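Local coordinates for haloacid dehalogenase-like hydrolase (Salmonella enterica subsp. enterica serovar Typhi, PDB 4EZE), which probably hydrolyses O-phosphoserine to serine and phosphate with the help of magnesium, the last step of serine biosynthesis, as a HAD-superfamily phosphatase, at residues 196-209 and 217-229. Numbering follows the deposited sequence.
Sequences FKTAIISGGLDIFT and QLDYAFSNTVEIR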
ATOM      1  N   PHE A 196       2.185  -4.882 -15.770  1.00 51.89           N
ATOM      2  CA  PHE A 196       1.581  -5.353 -14.528  1.00 58.03           C
ATOM      3  C   PHE A 196       0.088  -5.160 -14.594  1.00 41.64           C
ATOM      4  O   PHE A 196      -0.389  -4.212 -15.200  1.00 50.66           O
ATOM      5  CB  PHE A 196       2.094  -4.563 -13.322  1.00 49.92           C
ATOM      6  CG  PHE A 196       3.424  -5.027 -12.815  1.00 45.69           C
ATOM      7  CD1 PHE A 196       4.602  -4.536 -13.369  1.00 51.75           C
ATOM      8  CD2 PHE A 196       3.502  -5.913 -11.760  1.00 36.82           C
ATOM      9  CE1 PHE A 196       5.844  -4.935 -12.891  1.00 45.64           C
ATOM     10  CE2 PHE A 196       4.740  -6.332 -11.285  1.00 36.53           C
ATOM     11  CZ  PHE A 196       5.908  -5.843 -11.845  1.00 50.22           C
ATOM     12  N   LYS A 197      -0.649  -6.044 -13.930  1.00 51.32           N
ATOM     13  CA  LYS A 197      -2.051  -5.784 -13.639  1.00 49.65           C
ATOM     14  C   LYS A 197      -2.202  -5.067 -12.290  1.00 63.92           C
ATOM     15  O   LYS A 197      -1.480  -5.377 -11.333  1.00 58.78           O
ATOM     16  CB  LYS A 197      -2.820  -7.103 -13.615  1.00 55.81           C
ATOM     17  CG  LYS A 197      -2.740  -7.895 -14.921  1.00 60.35           C
ATOM     18  CD  LYS A 197      -3.202  -7.066 -16.113  1.00 86.51           C
ATOM     19  CE  LYS A 197      -3.476  -7.945 -17.323  1.00 74.89           C
ATOM     20  NZ  LYS A 197      -4.476  -8.993 -16.957  1.00 71.09           N
ATOM     21  N   THR A 198      -3.143  -4.124 -12.215  1.00 63.42           N
ATOM     22  CA  THR A 198      -3.466  -3.429 -10.966  1.00 53.65           C
ATOM     23  C   THR A 198      -4.738  -3.977 -10.323  1.00 55.74           C
ATOM     24  O   THR A 198      -5.696  -4.316 -11.008  1.00 51.54           O
ATOM     25  CB  THR A 198      -3.702  -1.933 -11.199  1.00 53.81           C
ATOM     26  OG1 THR A 198      -4.797  -1.767 -12.105  1.00 63.66           O
ATOM     27  CG2 THR A 198      -2.473  -1.268 -11.780  1.00 42.24           C
ATOM     28  N   ALA A 199      -4.747  -4.035  -8.998  1.00 45.34           N
ATOM     29  CA  ALA A 199      -5.905  -4.478  -8.241  1.00 57.36           C
ATOM     30  C   ALA A 199      -6.093  -3.614  -6.992  1.00 48.02           C
ATOM     31  O   ALA A 199      -5.119  -3.167  -6.385  1.00 57.81           O
ATOM     32  CB  ALA A 199      -5.732  -5.931  -7.829  1.00 43.59           C
ATOM     33  N   ILE A 200      -7.347  -3.371  -6.627  1.00 42.15           N
ATOM     34  CA  ILE A 200      -7.661  -2.973  -5.271  1.00 45.41           C
ATOM     35  C   ILE A 200      -8.204  -4.174  -4.534  1.00 45.77           C
ATOM     36  O   ILE A 200      -9.087  -4.860  -5.041  1.00 49.03           O
ATOM     37  CB  ILE A 200      -8.687  -1.833  -5.213  1.00 44.47           C
ATOM     38  CG1 ILE A 200      -7.980  -0.525  -5.541  1.00 51.01           C
ATOM     39  CG2 ILE A 200      -9.315  -1.737  -3.826  1.00 49.90           C
ATOM     40  CD1 ILE A 200      -8.847   0.670  -5.284  1.00 45.67           C
ATOM     41  N   ILE A 201      -7.665  -4.433  -3.343  1.00 39.26           N
ATOM     42  CA  ILE A 201      -8.191  -5.485  -2.477  1.00 40.73           C
ATOM     43  C   ILE A 201      -8.357  -4.903  -1.085  1.00 44.33           C
ATOM     44  O   ILE A 201      -7.378  -4.455  -0.488  1.00 49.32           O
ATOM     45  CB  ILE A 201      -7.261  -6.706  -2.425  1.00 46.09           C
ATOM     46  CG1 ILE A 201      -7.028  -7.260  -3.838  1.00 41.89           C
ATOM     47  CG2 ILE A 201      -7.883  -7.786  -1.559  1.00 40.57           C
ATOM     48  CD1 ILE A 201      -6.129  -8.498  -3.880  1.00 36.61           C
ATOM     49  N   SER A 202      -9.593  -4.903  -0.575  1.00 38.07           N
ATOM     50  CA  SER A 202      -9.957  -4.088   0.576  1.00 37.83           C
ATOM     51  C   SER A 202     -11.158  -4.625   1.379  1.00 43.68           C
ATOM     52  O   SER A 202     -12.072  -5.240   0.809  1.00 49.85           O
ATOM     53  CB  SER A 202     -10.342  -2.690   0.069  1.00 53.49           C
ATOM     54  OG  SER A 202     -11.120  -1.995   1.037  1.00 53.33           O
ATOM     55  N   GLY A 203     -11.156  -4.341   2.687  1.00 46.37           N
ATOM     56  CA  GLY A 203     -12.290  -4.626   3.586  1.00 38.35           C
ATOM     57  C   GLY A 203     -13.402  -3.589   3.523  1.00 43.09           C
ATOM     58  O   GLY A 203     -14.345  -3.641   4.308  1.00 58.18           O
ATOM     59  N   GLY A 204     -13.302  -2.652   2.578  1.00 54.21           N
ATOM     60  CA  GLY A 204     -14.270  -1.559   2.461  1.00 47.18           C
ATOM     61  C   GLY A 204     -15.495  -1.873   1.616  1.00 63.62           C
ATOM     62  O   GLY A 204     -15.707  -3.014   1.219  1.00 53.06           O
ATOM     63  N   LEU A 205     -16.296  -0.844   1.341  1.00 52.88           N
ATOM     64  CA  LEU A 205     -17.518  -0.948   0.545  1.00 50.90           C
ATOM     65  C   LEU A 205     -17.281  -1.089  -0.951  1.00 42.26           C
ATOM     66  O   LEU A 205     -16.435  -0.419  -1.529  1.00 49.55           O
ATOM     67  CB  LEU A 205     -18.396   0.287   0.762  1.00 46.36           C
ATOM     68  CG  LEU A 205     -18.988   0.497   2.158  1.00 52.48           C
ATOM     69  CD1 LEU A 205     -19.781   1.784   2.227  1.00 62.16           C
ATOM     70  CD2 LEU A 205     -19.892  -0.651   2.530  1.00 52.94           C
ATOM     71  N   ASP A 206     -18.095  -1.916  -1.594  1.00 43.86           N
ATOM     72  CA  ASP A 206     -17.960  -2.134  -3.022  1.00 40.91           C
ATOM     73  C   ASP A 206     -18.352  -0.901  -3.806  1.00 55.73           C
ATOM     74  O   ASP A 206     -17.911  -0.702  -4.939  1.00 56.09           O
ATOM     75  CB  ASP A 206     -18.833  -3.303  -3.470  1.00 41.66           C
ATOM     76  CG  ASP A 206     -20.315  -3.108  -3.100  1.00 63.31           C
ATOM     77  OD1 ASP A 206     -20.669  -3.130  -1.892  1.00 54.57           O
ATOM     78  OD2 ASP A 206     -21.134  -2.958  -4.032  1.00 53.84           O
ATOM     79  N   ILE A 207     -19.237  -0.083  -3.265  1.00 59.07           N
ATOM     80  CA  ILE A 207     -19.626   1.071  -4.049  1.00 75.58           C
ATOM     81  C   ILE A 207     -18.405   1.947  -4.255  1.00 48.95           C
ATOM     82  O   ILE A 207     -18.160   2.423  -5.353  1.00 55.88           O
ATOM     83  CB  ILE A 207     -20.790   1.858  -3.429  1.00 68.48           C
ATOM     84  CG1 ILE A 207     -21.288   2.906  -4.418  1.00 60.17           C
ATOM     85  CG2 ILE A 207     -20.373   2.504  -2.137  1.00 67.32           C
ATOM     86  CD1 ILE A 207     -22.523   3.622  -3.970  1.00 84.37           C
ATOM     87  N   PHE A 208     -17.629   2.142  -3.199  1.00 54.27           N
ATOM     88  CA  PHE A 208     -16.389   2.887  -3.318  1.00 51.51           C
ATOM     89  C   PHE A 208     -15.353   2.181  -4.169  1.00 53.16           C
ATOM     90  O   PHE A 208     -14.727   2.787  -5.024  1.00 50.21           O
ATOM     91  CB  PHE A 208     -15.790   3.137  -1.942  1.00 53.55           C
ATOM     92  CG  PHE A 208     -16.459   4.224  -1.181  1.00 55.04           C
ATOM     93  CD1 PHE A 208     -17.802   4.165  -0.912  1.00 50.09           C
ATOM     94  CD2 PHE A 208     -15.742   5.303  -0.725  1.00 76.69           C
ATOM     95  CE1 PHE A 208     -18.417   5.159  -0.213  1.00 67.10           C
ATOM     96  CE2 PHE A 208     -16.359   6.300  -0.021  1.00112.80           C
ATOM     97  CZ  PHE A 208     -17.702   6.225   0.235  1.00 61.31           C
ATOM     98  N   THR A 209     -15.188   0.886  -3.936  1.00 46.01           N
ATOM     99  CA  THR A 209     -14.156   0.127  -4.614  1.00 54.82           C
ATOM    100  C   THR A 209     -14.345   0.053  -6.114  1.00 55.01           C
ATOM    101  O   THR A 209     -13.416   0.281  -6.873  1.00 49.70           O
ATOM    102  CB  THR A 209     -14.122  -1.302  -4.078  1.00 40.08           C
ATOM    103  OG1 THR A 209     -13.803  -1.276  -2.689  1.00 54.03           O
ATOM    104  CG2 THR A 209     -13.088  -2.115  -4.803  1.00 52.84           C
ATOM    105  N   GLN A 217      -9.342   3.105 -14.104  1.00 68.65           N
ATOM    106  CA  GLN A 217      -8.972   2.092 -15.083  1.00 80.29           C
ATOM    107  C   GLN A 217      -8.243   0.911 -14.467  1.00 74.75           C
ATOM    108  O   GLN A 217      -7.520   0.228 -15.170  1.00 69.07           O
ATOM    109  CB  GLN A 217      -8.051   2.701 -16.153  1.00 92.74           C
ATOM    110  CG  GLN A 217      -8.658   3.828 -16.974  1.00 92.64           C
ATOM    111  CD  GLN A 217      -9.903   3.385 -17.710  1.00112.60           C
ATOM    112  OE1 GLN A 217      -9.915   3.302 -18.937  1.00140.92           O
ATOM    113  NE2 GLN A 217     -10.954   3.074 -16.958  1.00 74.55           N
ATOM    114  N   LEU A 218      -8.411   0.667 -13.169  1.00 54.91           N
ATOM    115  CA  LEU A 218      -7.736  -0.463 -12.533  1.00 64.08           C
ATOM    116  C   LEU A 218      -8.254  -1.746 -13.162  1.00 53.39           C
ATOM    117  O   LEU A 218      -9.389  -1.791 -13.621  1.00 72.03           O
ATOM    118  CB  LEU A 218      -7.954  -0.464 -11.012  1.00 49.65           C
ATOM    119  CG  LEU A 218      -7.590   0.858 -10.343  1.00 56.58           C
ATOM    120  CD1 LEU A 218      -7.696   0.775  -8.828  1.00 52.76           C
ATOM    121  CD2 LEU A 218      -6.181   1.240 -10.772  1.00 49.89           C
ATOM    122  N   ASP A 219      -7.425  -2.784 -13.198  1.00 57.25           N
ATOM    123  CA  ASP A 219      -7.824  -4.028 -13.854  1.00 55.60           C
ATOM    124  C   ASP A 219      -8.808  -4.790 -12.990  1.00 67.12           C
ATOM    125  O   ASP A 219      -9.805  -5.304 -13.490  1.00 60.06           O
ATOM    126  CB  ASP A 219      -6.613  -4.905 -14.166  1.00 53.93           C
ATOM    127  CG  ASP A 219      -5.554  -4.167 -14.952  1.00 58.16           C
ATOM    128  OD1 ASP A 219      -5.839  -3.682 -16.069  1.00 73.68           O
ATOM    129  OD2 ASP A 219      -4.429  -4.063 -14.449  1.00 66.50           O
ATOM    130  N   TYR A 220      -8.532  -4.841 -11.688  1.00 50.32           N
ATOM    131  CA  TYR A 220      -9.388  -5.573 -10.744  1.00 36.67           C
ATOM    132  C   TYR A 220      -9.703  -4.769  -9.499  1.00 52.12           C
ATOM    133  O   TYR A 220      -9.032  -3.782  -9.180  1.00 49.01           O
ATOM    134  CB  TYR A 220      -8.728  -6.900 -10.342  1.00 48.59           C
ATOM    135  CG  TYR A 220      -8.407  -7.757 -11.539  1.00 48.55           C
ATOM    136  CD1 TYR A 220      -9.348  -8.635 -12.050  1.00 57.77           C
ATOM    137  CD2 TYR A 220      -7.177  -7.654 -12.189  1.00 61.30           C
ATOM    138  CE1 TYR A 220      -9.075  -9.405 -13.162  1.00 60.55           C
ATOM    139  CE2 TYR A 220      -6.891  -8.423 -13.301  1.00 61.19           C
ATOM    140  CZ  TYR A 220      -7.851  -9.295 -13.783  1.00 62.44           C
ATOM    141  OH  TYR A 220      -7.600 -10.068 -14.884  1.00 61.82           O
ATOM    142  N   ALA A 221     -10.714  -5.228  -8.776  1.00 42.51           N
ATOM    143  CA  ALA A 221     -11.198  -4.533  -7.605  1.00 43.04           C
ATOM    144  C   ALA A 221     -12.094  -5.509  -6.845  1.00 49.42           C
ATOM    145  O   ALA A 221     -12.971  -6.116  -7.423  1.00 47.62           O
ATOM    146  CB  ALA A 221     -11.962  -3.280  -8.014  1.00 56.08           C
ATOM    147  N   PHE A 222     -11.838  -5.688  -5.558  1.00 45.20           N
ATOM    148  CA  PHE A 222     -12.540  -6.672  -4.758  1.00 46.00           C
ATOM    149  C   PHE A 222     -12.715  -6.050  -3.394  1.00 46.39           C
ATOM    150  O   PHE A 222     -11.778  -5.481  -2.882  1.00 50.77           O
ATOM    151  CB  PHE A 222     -11.665  -7.921  -4.567  1.00 41.56           C
ATOM    152  CG  PHE A 222     -11.289  -8.600  -5.841  1.00 65.55           C
ATOM    153  CD1 PHE A 222     -12.167  -9.487  -6.454  1.00 61.34           C
ATOM    154  CD2 PHE A 222     -10.050  -8.363  -6.426  1.00 41.59           C
ATOM    155  CE1 PHE A 222     -11.818 -10.123  -7.639  1.00 47.32           C
ATOM    156  CE2 PHE A 222      -9.703  -8.987  -7.621  1.00 50.89           C
ATOM    157  CZ  PHE A 222     -10.590  -9.870  -8.222  1.00 47.31           C
ATOM    158  N   SER A 223     -13.886  -6.177  -2.781  1.00 48.83           N
ATOM    159  CA  SER A 223     -14.017  -5.787  -1.376  1.00 47.51           C
ATOM    160  C   SER A 223     -15.226  -6.476  -0.782  1.00 60.35           C
ATOM    161  O   SER A 223     -15.750  -7.448  -1.365  1.00 43.63           O
ATOM    162  CB  SER A 223     -14.134  -4.268  -1.246  1.00 47.99           C
ATOM    163  OG  SER A 223     -15.313  -3.801  -1.881  1.00 51.92           O
ATOM    164  N   ASN A 224     -15.673  -5.995   0.378  1.00 40.30           N
ATOM    165  CA  ASN A 224     -16.956  -6.464   0.909  1.00 54.11           C
ATOM    166  C   ASN A 224     -18.067  -5.920   0.045  1.00 44.46           C
ATOM    167  O   ASN A 224     -17.905  -4.897  -0.623  1.00 52.19           O
ATOM    168  CB  ASN A 224     -17.172  -5.982   2.323  1.00 43.06           C
ATOM    169  CG  ASN A 224     -16.422  -6.795   3.327  1.00 44.95           C
ATOM    170  OD1 ASN A 224     -16.678  -7.980   3.478  1.00 40.76           O
ATOM    171  ND2 ASN A 224     -15.509  -6.151   4.057  1.00 49.10           N
ATOM    172  N   THR A 225     -19.210  -6.595   0.050  1.00 46.86           N
ATOM    173  CA  THR A 225     -20.315  -6.122  -0.748  1.00 43.72           C
ATOM    174  C   THR A 225     -21.484  -5.844   0.182  1.00 49.49           C
ATOM    175  O   THR A 225     -21.884  -6.714   0.961  1.00 42.34           O
ATOM    176  CB  THR A 225     -20.725  -7.128  -1.841  1.00 57.35           C
ATOM    177  OG1 THR A 225     -19.554  -7.740  -2.402  1.00 52.11           O
ATOM    178  CG2 THR A 225     -21.489  -6.419  -2.959  1.00 52.41           C
ATOM    179  N   VAL A 226     -22.000  -4.622   0.136  1.00 55.36           N
ATOM    180  CA  VAL A 226     -23.207  -4.293   0.903  1.00 40.83           C
ATOM    181  C   VAL A 226     -24.275  -3.850  -0.074  1.00 58.17           C
ATOM    182  O   VAL A 226     -24.080  -2.890  -0.818  1.00 44.24           O
ATOM    183  CB  VAL A 226     -22.934  -3.213   1.939  1.00 47.43           C
ATOM    184  CG1 VAL A 226     -24.207  -2.925   2.737  1.00 48.49           C
ATOM    185  CG2 VAL A 226     -21.797  -3.681   2.850  1.00 41.14           C
ATOM    186  N   GLU A 227     -25.382  -4.588  -0.111  1.00 51.63           N
ATOM    187  CA  GLU A 227     -26.395  -4.359  -1.125  1.00 48.84           C
ATOM    188  C   GLU A 227     -27.033  -2.990  -0.952  1.00 59.18           C
ATOM    189  O   GLU A 227     -27.216  -2.511   0.158  1.00 52.02           O
ATOM    190  CB  GLU A 227     -27.481  -5.430  -1.053  1.00 46.71           C
ATOM    191  CG  GLU A 227     -28.612  -5.189  -2.041  1.00 65.87           C
ATOM    192  CD  GLU A 227     -29.876  -5.968  -1.698  1.00 63.28           C
ATOM    193  OE1 GLU A 227     -30.010  -6.454  -0.555  1.00 76.25           O
ATOM    194  OE2 GLU A 227     -30.746  -6.085  -2.576  1.00 66.84           O
ATOM    195  N   ILE A 228     -27.363  -2.371  -2.067  1.00 48.68           N
ATOM    196  CA  ILE A 228     -28.103  -1.130  -2.082  1.00 74.17           C
ATOM    197  C   ILE A 228     -29.396  -1.416  -2.811  1.00 73.61           C
ATOM    198  O   ILE A 228     -29.385  -1.915  -3.936  1.00 61.67           O
ATOM    199  CB  ILE A 228     -27.360  -0.041  -2.860  1.00 60.84           C
ATOM    200  CG1 ILE A 228     -26.266   0.579  -1.993  1.00 54.18           C
ATOM    201  CG2 ILE A 228     -28.344   1.003  -3.369  1.00 59.35           C
ATOM    202  CD1 ILE A 228     -25.216   1.334  -2.790  1.00 49.66           C
ATOM    203  N   ARG A 229     -30.509  -1.114  -2.158  1.00 61.49           N
ATOM    204  CA  ARG A 229     -31.821  -1.397  -2.709  1.00 53.19           C
ATOM    205  C   ARG A 229     -32.740  -0.188  -2.527  1.00 57.38           C
ATOM    206  O   ARG A 229     -32.708   0.469  -1.476  1.00 54.43           O
ATOM    207  CB  ARG A 229     -32.420  -2.627  -2.032  1.00 52.03           C
ATOM    208  CG  ARG A 229     -33.459  -3.322  -2.899  1.00 67.08           C
ATOM    209  CD  ARG A 229     -34.229  -4.359  -2.117  1.00 50.40           C
ATOM    210  NE  ARG A 229     -33.374  -5.114  -1.197  1.00 76.65           N
ATOM    211  CZ  ARG A 229     -33.788  -6.154  -0.475  1.00106.34           C
ATOM    212  NH1 ARG A 229     -35.046  -6.569  -0.563  1.00108.11           N
ATOM    213  NH2 ARG A 229     -32.947  -6.784   0.334  1.00 98.87           N
TER
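Thr198 and Asp219 grip each other at the start of the pairing between parallel strands 197-202 and 220-224 of a beta-alpha-beta unit, the latter an outermost strand of the Rossmann-like HAD core. Thr198 N donates to Asp219 OD2 (2.6 Å), which receives it on its anti lone pair, while Asp219 N returns a bond to Thr198 OG1 (3.0 Å). A chi1 of 60° turns OG1 to that amide. Thr198 O takes Tyr220 N, and the pairing continues through Ile200 to Ser202. On the face carrying Ile200 and Ala221, Ile200 CG1 rests on Leu218 CD1 (3.5 Å), with Phe119 touching both side chains; on the other, Ile201 CG1 runs alongside the Phe222 ring, near CD2, and both side chains touch helix 244-258. After Ser202, close to the predicted nucleophile Asp114, the chain turns at Gly203 and Gly204; Ser202 OG accepts from Gly204 N, an ST turn. Gly203 O receives Asn224 ND2 from above its carbonyl plane (2.8 Å), while Asn224 OD1 accepts from Met242 N. Leu205 CD2 packs on Val226 CG2, and Asp206 OD1 accepts from Val226 N on its syn side. Thr209 OG1 shares a hydrogen bond with Ser223 OG (3.1 Å), its CG2 pressing on Ala221 CB at 3.6 Å.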